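Local atomic coordinates of extracellular solute-binding protein, family 5 (Chelativorans sp., PDB entry 6WM6), a protein that binds EDTA and related aminopolycarboxylates in the periplasm, probably handing them on to an ABC transporter for uptake. Residues G295-M300 with Y536-L541; N542-P547 with T556-L561; E49-V54 with G270-I275; G42-G47 with G246-K251. All coordinates share one frame; numbering follows the deposited sequence.

Interaction 1: residues G295-M300 with Y536-L541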
# COMPACT_ATOMS: atom_id res chain seq x y z
N GLY A 295 -12.68 -11.73 25.23
CA GLY A 295 -12.32 -12.56 24.10
C GLY A 295 -11.70 -11.79 22.97
O GLY A 295 -11.75 -12.27 21.83
N ILE A 296 -11.11 -10.63 23.24
CA ILE A 296 -10.48 -9.80 22.22
C ILE A 296 -8.98 -10.01 22.27
O ILE A 296 -8.38 -10.05 23.36
CB ILE A 296 -10.83 -8.32 22.43
CG1 ILE A 296 -12.34 -8.12 22.11
CG2 ILE A 296 -9.94 -7.42 21.58
CD1 ILE A 296 -12.90 -6.80 22.55
N ASP A 297 -8.37 -10.18 21.10
CA ASP A 297 -6.92 -10.29 20.96
C ASP A 297 -6.49 -9.33 19.86
O ASP A 297 -7.31 -8.71 19.18
CB ASP A 297 -6.49 -11.73 20.62
CG ASP A 297 -5.06 -12.04 21.10
OD1 ASP A 297 -4.33 -11.11 21.56
OD2 ASP A 297 -4.68 -13.22 21.01
N PHE A 298 -5.17 -9.21 19.68
CA PHE A 298 -4.68 -8.31 18.65
C PHE A 298 -3.33 -8.77 18.11
O PHE A 298 -2.59 -9.49 18.78
CB PHE A 298 -4.61 -6.85 19.15
CG PHE A 298 -3.63 -6.59 20.24
CD1 PHE A 298 -3.97 -6.84 21.56
CD2 PHE A 298 -2.38 -6.08 19.96
CE1 PHE A 298 -3.07 -6.60 22.59
CE2 PHE A 298 -1.47 -5.84 20.98
CZ PHE A 298 -1.82 -6.10 22.29
N GLN A 299 -3.06 -8.36 16.89
CA GLN A 299 -1.80 -8.60 16.19
C GLN A 299 -1.33 -7.26 15.64
O GLN A 299 -2.14 -6.47 15.13
CB GLN A 299 -1.98 -9.57 15.04
CG GLN A 299 -2.43 -10.97 15.44
CD GLN A 299 -2.86 -11.79 14.25
OE1 GLN A 299 -2.29 -11.71 13.17
NE2 GLN A 299 -3.91 -12.62 14.43
N MET A 300 -0.03 -6.98 15.73
CA MET A 300 0.56 -5.77 15.21
C MET A 300 1.91 -6.09 14.59
O MET A 300 2.69 -6.84 15.19
CB MET A 300 0.78 -4.75 16.33
CG MET A 300 -0.49 -4.33 17.02
SD MET A 300 -0.20 -3.10 18.30
CE MET A 300 0.45 -1.75 17.36
N TYR A 536 -9.51 -8.10 17.28
CA TYR A 536 -10.57 -9.01 16.84
C TYR A 536 -11.00 -9.95 17.95
O TYR A 536 -10.29 -10.16 18.93
CB TYR A 536 -10.11 -9.83 15.62
CG TYR A 536 -8.88 -10.67 15.92
CD1 TYR A 536 -7.61 -10.09 15.91
CD2 TYR A 536 -8.97 -12.02 16.24
CE1 TYR A 536 -6.48 -10.84 16.23
CE2 TYR A 536 -7.86 -12.77 16.54
CZ TYR A 536 -6.62 -12.17 16.53
OH TYR A 536 -5.48 -12.88 16.85
N LYS A 537 -12.16 -10.58 17.74
CA LYS A 537 -12.62 -11.63 18.62
C LYS A 537 -11.90 -12.94 18.29
O LYS A 537 -11.94 -13.41 17.14
CB LYS A 537 -14.13 -11.77 18.45
CG LYS A 537 -14.91 -10.58 19.01
CD LYS A 537 -14.84 -10.53 20.54
CE LYS A 537 -15.51 -9.28 21.12
NZ LYS A 537 -16.99 -9.39 21.11
N GLU A 538 -11.27 -13.53 19.31
CA GLU A 538 -10.39 -14.68 19.11
C GLU A 538 -11.12 -15.95 18.73
O GLU A 538 -10.48 -16.91 18.30
CB GLU A 538 -9.54 -14.89 20.37
CG GLU A 538 -10.33 -15.37 21.56
CD GLU A 538 -9.56 -15.24 22.87
OE1 GLU A 538 -8.36 -14.88 22.82
OE2 GLU A 538 -10.16 -15.48 23.93
N ALA A 539 -12.45 -15.97 18.78
CA ALA A 539 -13.19 -17.07 18.19
C ALA A 539 -12.94 -17.22 16.70
O ALA A 539 -13.19 -18.29 16.15
CB ALA A 539 -14.69 -16.88 18.41
N ILE A 540 -12.50 -16.17 16.03
CA ILE A 540 -12.27 -16.23 14.59
C ILE A 540 -10.89 -16.84 14.31
O ILE A 540 -9.87 -16.30 14.75
CB ILE A 540 -12.38 -14.85 13.94
CG1 ILE A 540 -13.72 -14.19 14.26
CG2 ILE A 540 -12.23 -14.99 12.43
CD1 ILE A 540 -13.70 -12.70 13.99
N LEU A 541 -10.88 -17.93 13.57
CA LEU A 541 -9.67 -18.65 13.21
C LEU A 541 -9.27 -18.33 11.78
O LEU A 541 -10.10 -18.00 10.94
CB LEU A 541 -9.89 -20.16 13.32
CG LEU A 541 -10.32 -20.68 14.70
CD1 LEU A 541 -10.53 -22.19 14.64
CD2 LEU A 541 -9.31 -20.30 15.76
O HOH W 1 -13.93 -14.38 20.92
O HOH W 2 -7.47 -12.60 24.33
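The carbonyl oxygen of Gly295 is gripped from several sides. Glu538 N donates to it almost straight (2.9 Å, 171°), Lys537 CA sends a C-H toward it at 3.4 Å, and a water that also accepts from Ala539 N donates to it. Two further backbone bonds, Asp297 N to Tyr536 O and Tyr536 N to Asp297 O, make Asp297 and Tyr536 a hydrogen-bonded antiparallel pair. Strand 296-299 is thus laid against the end of strand 524-537 in the large mixed sheet, just before the type I turn of Lys537 to Ile540.

The two sheet faces differ in character. On one, Ile296 CG1 rests on Lys537 CE at 3.5 Å, where the lysine chain, bent at chi2, folds across the isoleucine. On the other, Tyr536 CG lies between its backbone N and carbonyl carbon (chi1 60°), which carries the ring alongside the neighbouring strand. There its OH accepts from Gln299 NE2 at 2.9 Å, with the oxygen 2° out of the amide plane and that plane nearly perpendicular to the ring. Leu543 O is a second acceptor for the same NE2. A phenylalanine in place of Tyr536 would probably leave Gln299 NE2 with Leu543 O as the one remaining acceptor of the two, and the amide freer to turn.

Nearby, Asp297 OD2 and Glu538 OE1 stand 4.4 Å apart, and a water bridges Glu538 OE1 to Ile296 O. The backbone bonds therefore fix the register, the amide-hydroxyl bond ties down the ring, and water may temper the nearby acidic charges.

Interaction 2: residues N542-P547 with T556-L561. With EDO (1,2-ethanediol), chain G; EDO (1,2-ethanediol), chain E.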
# COMPACT_ATOMS: atom_id res chain seq x y z
N ASN A 542 -7.97 -18.42 11.51
CA ASN A 542 -7.30 -18.18 10.23
C ASN A 542 -7.33 -16.72 9.85
O ASN A 542 -7.04 -16.38 8.70
CB ASN A 542 -7.80 -19.10 9.12
CG ASN A 542 -7.61 -20.55 9.48
OD1 ASN A 542 -6.55 -20.93 9.95
ND2 ASN A 542 -8.64 -21.33 9.30
N LEU A 543 -7.65 -15.85 10.78
CA LEU A 543 -7.59 -14.40 10.60
C LEU A 543 -6.24 -13.92 11.11
O LEU A 543 -5.92 -14.08 12.31
CB LEU A 543 -8.74 -13.76 11.39
CG LEU A 543 -8.71 -12.23 11.45
CD1 LEU A 543 -8.84 -11.57 10.10
CD2 LEU A 543 -9.81 -11.76 12.42
N ARG A 544 -5.46 -13.32 10.22
CA ARG A 544 -4.15 -12.88 10.63
C ARG A 544 -3.79 -11.62 9.88
O ARG A 544 -4.30 -11.32 8.80
CB ARG A 544 -3.09 -13.97 10.44
CG ARG A 544 -2.79 -14.31 8.96
CD ARG A 544 -1.75 -15.42 8.85
NE ARG A 544 -2.25 -16.66 9.43
CZ ARG A 544 -2.91 -17.60 8.78
NH1 ARG A 544 -3.18 -17.47 7.50
NH2 ARG A 544 -3.31 -18.68 9.43
N ASP A 545 -2.85 -10.89 10.46
CA ASP A 545 -2.34 -9.71 9.79
C ASP A 545 -1.62 -10.12 8.51
O ASP A 545 -0.96 -11.15 8.44
CB ASP A 545 -1.39 -8.94 10.69
CG ASP A 545 -1.09 -7.54 10.20
OD1 ASP A 545 -1.83 -7.01 9.35
OD2 ASP A 545 -0.08 -6.99 10.70
N ASN A 546 -1.75 -9.29 7.50
CA ASN A 546 -1.04 -9.43 6.23
C ASN A 546 -0.59 -8.01 5.98
O ASN A 546 -1.33 -7.21 5.42
CB ASN A 546 -2.00 -9.96 5.17
CG ASN A 546 -1.30 -10.32 3.88
OD1 ASN A 546 -0.13 -10.69 3.88
ND2 ASN A 546 -2.01 -10.23 2.76
N PRO A 547 0.61 -7.62 6.51
CA PRO A 547 0.93 -6.19 6.73
C PRO A 547 1.45 -5.50 5.47
O PRO A 547 2.57 -4.95 5.41
CB PRO A 547 1.98 -6.25 7.85
CG PRO A 547 2.63 -7.58 7.67
CD PRO A 547 1.52 -8.52 7.23
N THR A 556 -9.93 -15.00 2.95
CA THR A 556 -11.24 -15.14 3.57
C THR A 556 -11.86 -16.52 3.37
O THR A 556 -12.71 -16.91 4.18
CB THR A 556 -12.26 -14.07 3.14
OG1 THR A 556 -12.60 -14.22 1.74
CG2 THR A 556 -11.78 -12.66 3.45
N ALA A 557 -11.46 -17.27 2.35
CA ALA A 557 -11.97 -18.64 2.22
C ALA A 557 -11.70 -19.46 3.47
O ALA A 557 -12.41 -20.45 3.71
CB ALA A 557 -11.34 -19.35 1.03
N GLU A 558 -10.67 -19.10 4.24
CA GLU A 558 -10.25 -19.88 5.39
C GLU A 558 -10.84 -19.38 6.70
O GLU A 558 -10.74 -20.09 7.71
CB GLU A 558 -8.73 -19.90 5.48
CG GLU A 558 -8.06 -20.57 4.26
CD GLU A 558 -6.61 -20.20 4.02
OE1 GLU A 558 -5.93 -19.61 4.90
OE2 GLU A 558 -6.12 -20.48 2.90
N TRP A 559 -11.44 -18.20 6.72
CA TRP A 559 -11.94 -17.63 7.97
C TRP A 559 -13.14 -18.43 8.48
O TRP A 559 -14.03 -18.82 7.72
CB TRP A 559 -12.43 -16.21 7.74
CG TRP A 559 -11.39 -15.17 7.44
CD1 TRP A 559 -10.04 -15.37 7.25
CD2 TRP A 559 -11.61 -13.77 7.32
NE1 TRP A 559 -9.43 -14.17 7.00
CE2 TRP A 559 -10.37 -13.17 7.03
CE3 TRP A 559 -12.74 -12.97 7.40
CZ2 TRP A 559 -10.23 -11.81 6.83
CZ3 TRP A 559 -12.62 -11.61 7.22
CH2 TRP A 559 -11.36 -11.03 6.94
N GLY A 560 -13.20 -18.61 9.78
CA GLY A 560 -14.36 -19.26 10.38
C GLY A 560 -14.30 -19.17 11.88
O GLY A 560 -13.27 -18.78 12.44
N LEU A 561 -15.39 -19.57 12.52
CA LEU A 561 -15.49 -19.52 13.97
C LEU A 561 -15.13 -20.87 14.57
O LEU A 561 -15.53 -21.92 14.08
CB LEU A 561 -16.92 -19.15 14.38
CG LEU A 561 -17.31 -17.74 13.97
CD1 LEU A 561 -18.81 -17.55 14.13
CD2 LEU A 561 -16.59 -16.71 14.81
C1 EDO G . -9.58 -14.09 -0.72
O1 EDO G . -10.30 -13.44 0.33
C2 EDO G . -10.12 -15.50 -0.95
O2 EDO G . -9.77 -16.41 0.14
C1 EDO E . 7.16 -6.03 4.52
O1 EDO E . 7.32 -7.11 5.45
C2 EDO E . 5.94 -5.22 4.95
O2 EDO E . 4.98 -6.18 5.42
O HOH W 3 -4.67 -20.43 7.52
O HOH W 4 -6.36 -13.25 7.55
O HOH W 5 -3.13 -19.00 4.59
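Asn542 ND2 donates to Glu558 O at 2.9 Å; the oxygen lies close to the amide plane, while the nitrogen is tilted 34° from the plane of the carbonyl. Behind this bond Asn542 CB packs on Glu558 CB at 3.8 Å. Next along the chain, Leu543 lays CD1 on the six-membered part of the Trp559 indole, 3.6 Å from CZ2. The reach comes from CG standing anti to the leucine N (chi1 172°). Thr556 CG2 covers the opposite face, so the indole is held between a methyl on each side. These contacts close the base of the loop joining the two short antiparallel strands 540-541 and 560-561, with a 3-10 turn, tied by Trp559 N to Thr556 O, leading into the second strand.

Further out, water takes over. Trp559 NE1, whose main acceptor is Asn555 OD1, also leans on a water that accepts from Arg544 N at 2.8 Å. Arg544 NH1 stops 4.3 Å short of Glu558 OE1, and a water bound to Arg544 NH2 lies between the two groups. Both groups are also held from outside the two segments: Val39 O accepts from Arg544 NE, and Asn555 ND2 donates to Glu558 OE1.

Interaction 3: residues E49-V54 with G270-I275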
# COMPACT_ATOMS: atom_id res chain seq x y z
N GLU A 49 -21.35 -16.03 11.42
CA GLU A 49 -21.11 -14.77 10.73
C GLU A 49 -19.95 -14.04 11.37
O GLU A 49 -19.69 -14.19 12.57
CB GLU A 49 -22.34 -13.85 10.76
CG GLU A 49 -23.63 -14.50 10.26
CD GLU A 49 -24.75 -13.48 10.05
OE1 GLU A 49 -24.54 -12.30 10.38
OE2 GLU A 49 -25.82 -13.88 9.55
N VAL A 50 -19.24 -13.26 10.57
CA VAL A 50 -18.18 -12.36 11.02
C VAL A 50 -18.43 -11.00 10.41
O VAL A 50 -18.76 -10.90 9.21
CB VAL A 50 -16.78 -12.88 10.62
CG1 VAL A 50 -15.71 -11.78 10.77
CG2 VAL A 50 -16.43 -14.12 11.43
N THR A 51 -18.28 -9.95 11.22
CA THR A 51 -18.40 -8.57 10.76
C THR A 51 -17.07 -7.85 10.95
O THR A 51 -16.52 -7.84 12.06
CB THR A 51 -19.51 -7.85 11.49
OG1 THR A 51 -20.76 -8.50 11.23
CG2 THR A 51 -19.63 -6.42 11.02
N PHE A 52 -16.58 -7.25 9.87
CA PHE A 52 -15.28 -6.57 9.80
C PHE A 52 -15.54 -5.10 9.53
O PHE A 52 -16.20 -4.75 8.55
CB PHE A 52 -14.49 -7.23 8.66
CG PHE A 52 -13.04 -6.83 8.52
CD1 PHE A 52 -12.67 -5.53 8.23
CD2 PHE A 52 -12.04 -7.79 8.62
CE1 PHE A 52 -11.32 -5.20 8.07
CE2 PHE A 52 -10.71 -7.45 8.46
CZ PHE A 52 -10.36 -6.16 8.19
N ALA A 53 -15.01 -4.23 10.38
CA ALA A 53 -15.22 -2.80 10.22
C ALA A 53 -14.30 -2.24 9.15
O ALA A 53 -13.11 -2.57 9.11
CB ALA A 53 -14.93 -2.07 11.54
N VAL A 54 -14.84 -1.36 8.30
CA VAL A 54 -14.04 -0.63 7.31
C VAL A 54 -14.31 0.85 7.45
O VAL A 54 -15.38 1.25 7.91
CB VAL A 54 -14.28 -1.11 5.87
CG1 VAL A 54 -13.93 -2.60 5.76
CG2 VAL A 54 -15.70 -0.85 5.44
N GLY A 270 -19.89 -5.46 20.41
CA GLY A 270 -20.37 -6.55 19.59
C GLY A 270 -20.92 -6.16 18.24
O GLY A 270 -21.41 -7.04 17.52
N GLU A 271 -20.84 -4.88 17.87
CA GLU A 271 -21.34 -4.42 16.58
C GLU A 271 -20.47 -4.91 15.43
O GLU A 271 -20.94 -5.09 14.31
CB GLU A 271 -21.39 -2.89 16.58
CG GLU A 271 -21.91 -2.25 15.32
CD GLU A 271 -22.05 -0.74 15.45
OE1 GLU A 271 -21.93 -0.23 16.59
OE2 GLU A 271 -22.28 -0.06 14.43
N VAL A 272 -19.18 -5.08 15.70
CA VAL A 272 -18.25 -5.68 14.75
C VAL A 272 -17.41 -6.67 15.54
O VAL A 272 -17.32 -6.61 16.77
CB VAL A 272 -17.35 -4.64 14.06
CG1 VAL A 272 -18.18 -3.59 13.34
CG2 VAL A 272 -16.39 -4.00 15.05
N ASP A 273 -16.78 -7.60 14.80
CA ASP A 273 -15.91 -8.60 15.39
C ASP A 273 -14.44 -8.42 15.05
O ASP A 273 -13.60 -9.10 15.66
CB ASP A 273 -16.34 -9.99 14.91
CG ASP A 273 -17.81 -10.24 15.10
OD1 ASP A 273 -18.27 -10.15 16.24
OD2 ASP A 273 -18.50 -10.51 14.11
N VAL A 274 -14.11 -7.55 14.09
CA VAL A 274 -12.75 -7.33 13.63
C VAL A 274 -12.63 -5.86 13.26
O VAL A 274 -13.51 -5.31 12.58
CB VAL A 274 -12.42 -8.14 12.36
CG1 VAL A 274 -10.93 -8.00 12.00
CG2 VAL A 274 -12.80 -9.59 12.53
N ILE A 275 -11.53 -5.24 13.66
CA ILE A 275 -11.18 -3.89 13.23
C ILE A 275 -9.72 -3.91 12.79
O ILE A 275 -8.91 -4.71 13.28
CB ILE A 275 -11.45 -2.83 14.30
CG1 ILE A 275 -10.54 -2.99 15.51
CG2 ILE A 275 -12.93 -2.90 14.73
CD1 ILE A 275 -10.66 -1.87 16.52
O HOH W 6 -19.92 -12.91 14.98
O HOH W 7 -21.25 -10.58 12.81
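Phe52 overlaps Val274 obliquely, CD2 and CE2 both meeting the valine CG1, the first at 3.6 Å. Val274 CG1 is anti to its own N (chi1 -174°), which sends that methyl to the phenylalanine and leaves CG2 for Val50 CG1. Beyond the bridge Ala53 CB meets two branched side chains, 3.9 Å from Ile275 CG2 and slightly farther from Val272 CG1, and the latter methyl also meets Thr51 CG2.

The backbones touch at a single bridge, Phe52 with Val274. Ala53 N donates to Val274 O at 2.9 Å and nearly straight, and Thr51 O accepts from Asp273 N at 2.8 Å, with a weak second donor in Val274 N. The touching parts, Glu49 to Ala53 and Glu271 to Ile275, run 62° apart, so no long pairing follows. Strand 49-54 is an outermost strand of a four-stranded mixed sheet, paired there with 251-256, whereas 274-275 pairs with 524-537 in the larger mixed sheet; the bridge therefore joins two sheets of this periplasmic binding protein.

Where strand pairing ends, a side chain substitutes for it. Asp273 OD2 takes Thr51 N at 3.0 Å, on the anti side of the carboxylate and 18° out of its plane. Two waters also donate to this oxygen, one linking it to Glu49 O, the other to Thr51 OG1, so three hydrogen bonds converge on it. Outside this patch, Ile540 packs on Val50, Asp273 and Val274, and Trp559 lies against Phe52. At the start of 270-275, Gly270 closes helix 263-268 in a Schellman motif.

Interaction 4: residues G42-G47 with G246-K251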
# COMPACT_ATOMS: atom_id res chain seq x y z
N GLY A 42 -6.18 -22.61 12.48
CA GLY A 42 -7.07 -23.60 13.07
C GLY A 42 -8.03 -24.11 12.02
O GLY A 42 -8.04 -23.69 10.87
N THR A 43 -8.85 -25.08 12.44
CA THR A 43 -9.90 -25.62 11.58
C THR A 43 -11.24 -25.19 12.16
O THR A 43 -11.68 -25.72 13.19
CB THR A 43 -9.80 -27.14 11.48
OG1 THR A 43 -8.55 -27.50 10.87
CG2 THR A 43 -10.94 -27.67 10.63
N PRO A 44 -11.91 -24.22 11.56
CA PRO A 44 -13.16 -23.72 12.14
C PRO A 44 -14.33 -24.67 11.86
O PRO A 44 -14.25 -25.56 11.02
CB PRO A 44 -13.38 -22.37 11.44
CG PRO A 44 -12.61 -22.44 10.19
CD PRO A 44 -11.50 -23.45 10.36
N GLY A 45 -15.40 -24.44 12.60
CA GLY A 45 -16.67 -25.08 12.31
C GLY A 45 -17.32 -24.45 11.11
O GLY A 45 -16.84 -23.48 10.53
N LYS A 46 -18.48 -25.00 10.73
CA LYS A 46 -19.24 -24.53 9.59
C LYS A 46 -20.40 -23.68 10.08
O LYS A 46 -21.16 -24.10 10.96
CB LYS A 46 -19.76 -25.72 8.77
CG LYS A 46 -19.45 -25.65 7.27
CD LYS A 46 -18.03 -26.11 6.94
CE LYS A 46 -17.75 -26.00 5.44
NZ LYS A 46 -16.41 -26.53 5.03
N GLY A 47 -20.52 -22.48 9.52
CA GLY A 47 -21.63 -21.59 9.79
C GLY A 47 -21.23 -20.38 10.61
O GLY A 47 -20.07 -20.20 10.99
N GLY A 246 -13.02 -23.87 2.29
CA GLY A 246 -14.07 -22.93 2.58
C GLY A 246 -15.10 -22.82 1.49
O GLY A 246 -15.17 -23.64 0.57
N PRO A 247 -15.97 -21.81 1.59
CA PRO A 247 -16.04 -20.87 2.72
C PRO A 247 -16.68 -21.53 3.94
O PRO A 247 -17.41 -22.52 3.82
CB PRO A 247 -16.97 -19.78 2.18
CG PRO A 247 -17.87 -20.49 1.26
CD PRO A 247 -17.02 -21.55 0.60
N TYR A 248 -16.40 -20.99 5.12
CA TYR A 248 -16.94 -21.54 6.36
C TYR A 248 -18.09 -20.75 6.96
O TYR A 248 -18.81 -21.31 7.80
CB TYR A 248 -15.83 -21.63 7.42
CG TYR A 248 -14.75 -22.62 7.08
CD1 TYR A 248 -13.66 -22.28 6.31
CD2 TYR A 248 -14.81 -23.93 7.56
CE1 TYR A 248 -12.67 -23.19 6.01
CE2 TYR A 248 -13.82 -24.85 7.26
CZ TYR A 248 -12.75 -24.46 6.49
OH TYR A 248 -11.75 -25.36 6.18
N LEU A 249 -18.29 -19.50 6.58
CA LEU A 249 -19.29 -18.65 7.21
C LEU A 249 -20.57 -18.59 6.39
O LEU A 249 -20.56 -18.67 5.16
CB LEU A 249 -18.76 -17.22 7.37
CG LEU A 249 -17.51 -17.08 8.23
CD1 LEU A 249 -16.88 -15.72 8.01
CD2 LEU A 249 -17.86 -17.28 9.69
N ASP A 250 -21.69 -18.44 7.10
CA ASP A 250 -22.96 -18.18 6.42
C ASP A 250 -23.02 -16.76 5.89
O ASP A 250 -23.61 -16.53 4.84
CB ASP A 250 -24.12 -18.41 7.39
CG ASP A 250 -24.27 -19.87 7.78
OD1 ASP A 250 -24.18 -20.73 6.89
OD2 ASP A 250 -24.47 -20.13 8.98
N LYS A 251 -22.43 -15.80 6.61
CA LYS A 251 -22.34 -14.44 6.13
C LYS A 251 -21.02 -13.83 6.57
O LYS A 251 -20.53 -14.07 7.68
CB LYS A 251 -23.49 -13.55 6.62
CG LYS A 251 -24.86 -14.07 6.23
CD LYS A 251 -25.91 -12.97 6.20
CE LYS A 251 -27.29 -13.55 5.91
NZ LYS A 251 -28.31 -12.49 5.71
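Pro44 lays its CG over the centre of the Tyr248 ring, 3.8 Å from the centroid, a CH-pi contact in which proline and tyrosine cross at about a right angle. The two loops that meet here lead into neighbouring parallel strands, 49-54 and 251-256, of the four-stranded mixed sheet. Their tight part is this face together with Gly47 N, which donates to Tyr248 O at 2.7 Å, nearly straight (166°). Gly45 O adds a close approach to Tyr248 CD2 at 3.6 Å.

The solvent side is looser. Lys46, an exposed residue, bends at chi2 (81°) and brings NZ to the ring from the other side of its plane, 4.4 Å from the centroid and well off centre, as an oblique cation-pi contact. An alanine at Tyr248 would probably open a gap beside Pro44 and leave the Lys46 ammonium without its aromatic partner. The exposed Asp250 side chain sits at the far end of the contact, where OD2 accepts from Gly48 N. At Gly47 the positive phi would press any CB against the preceding carbonyl oxygen, and such a CB would also crowd this carboxylate: Asp250 OD2 already lies 3.3 Å from Gly47 CA.

Interactions 2 and 3 are largely buried, whereas interactions 1 and 4 are only partly so. Interactions 1 and 3 share the large mixed sheet: strand 524-537 takes 296-299 and 274-275 as partners, and Lys537 N bonds to Asp273 O. Interaction 3 lies along strand 49-54, interaction 4 at the loop before it, which meets the loop leading into 251-256. Interaction 2 lies amid the others: Leu543 packs on Tyr536 and Val274, Trp559 on Phe52, and Asn542 ND2 reaches Gly42 O. Strand pairing dominates interaction 1, apolar overlap with a carboxylate bond interaction 3, and aromatic contacts interaction 4; interaction 2 combines an amide bond and a covered indole with water relays at its charged side.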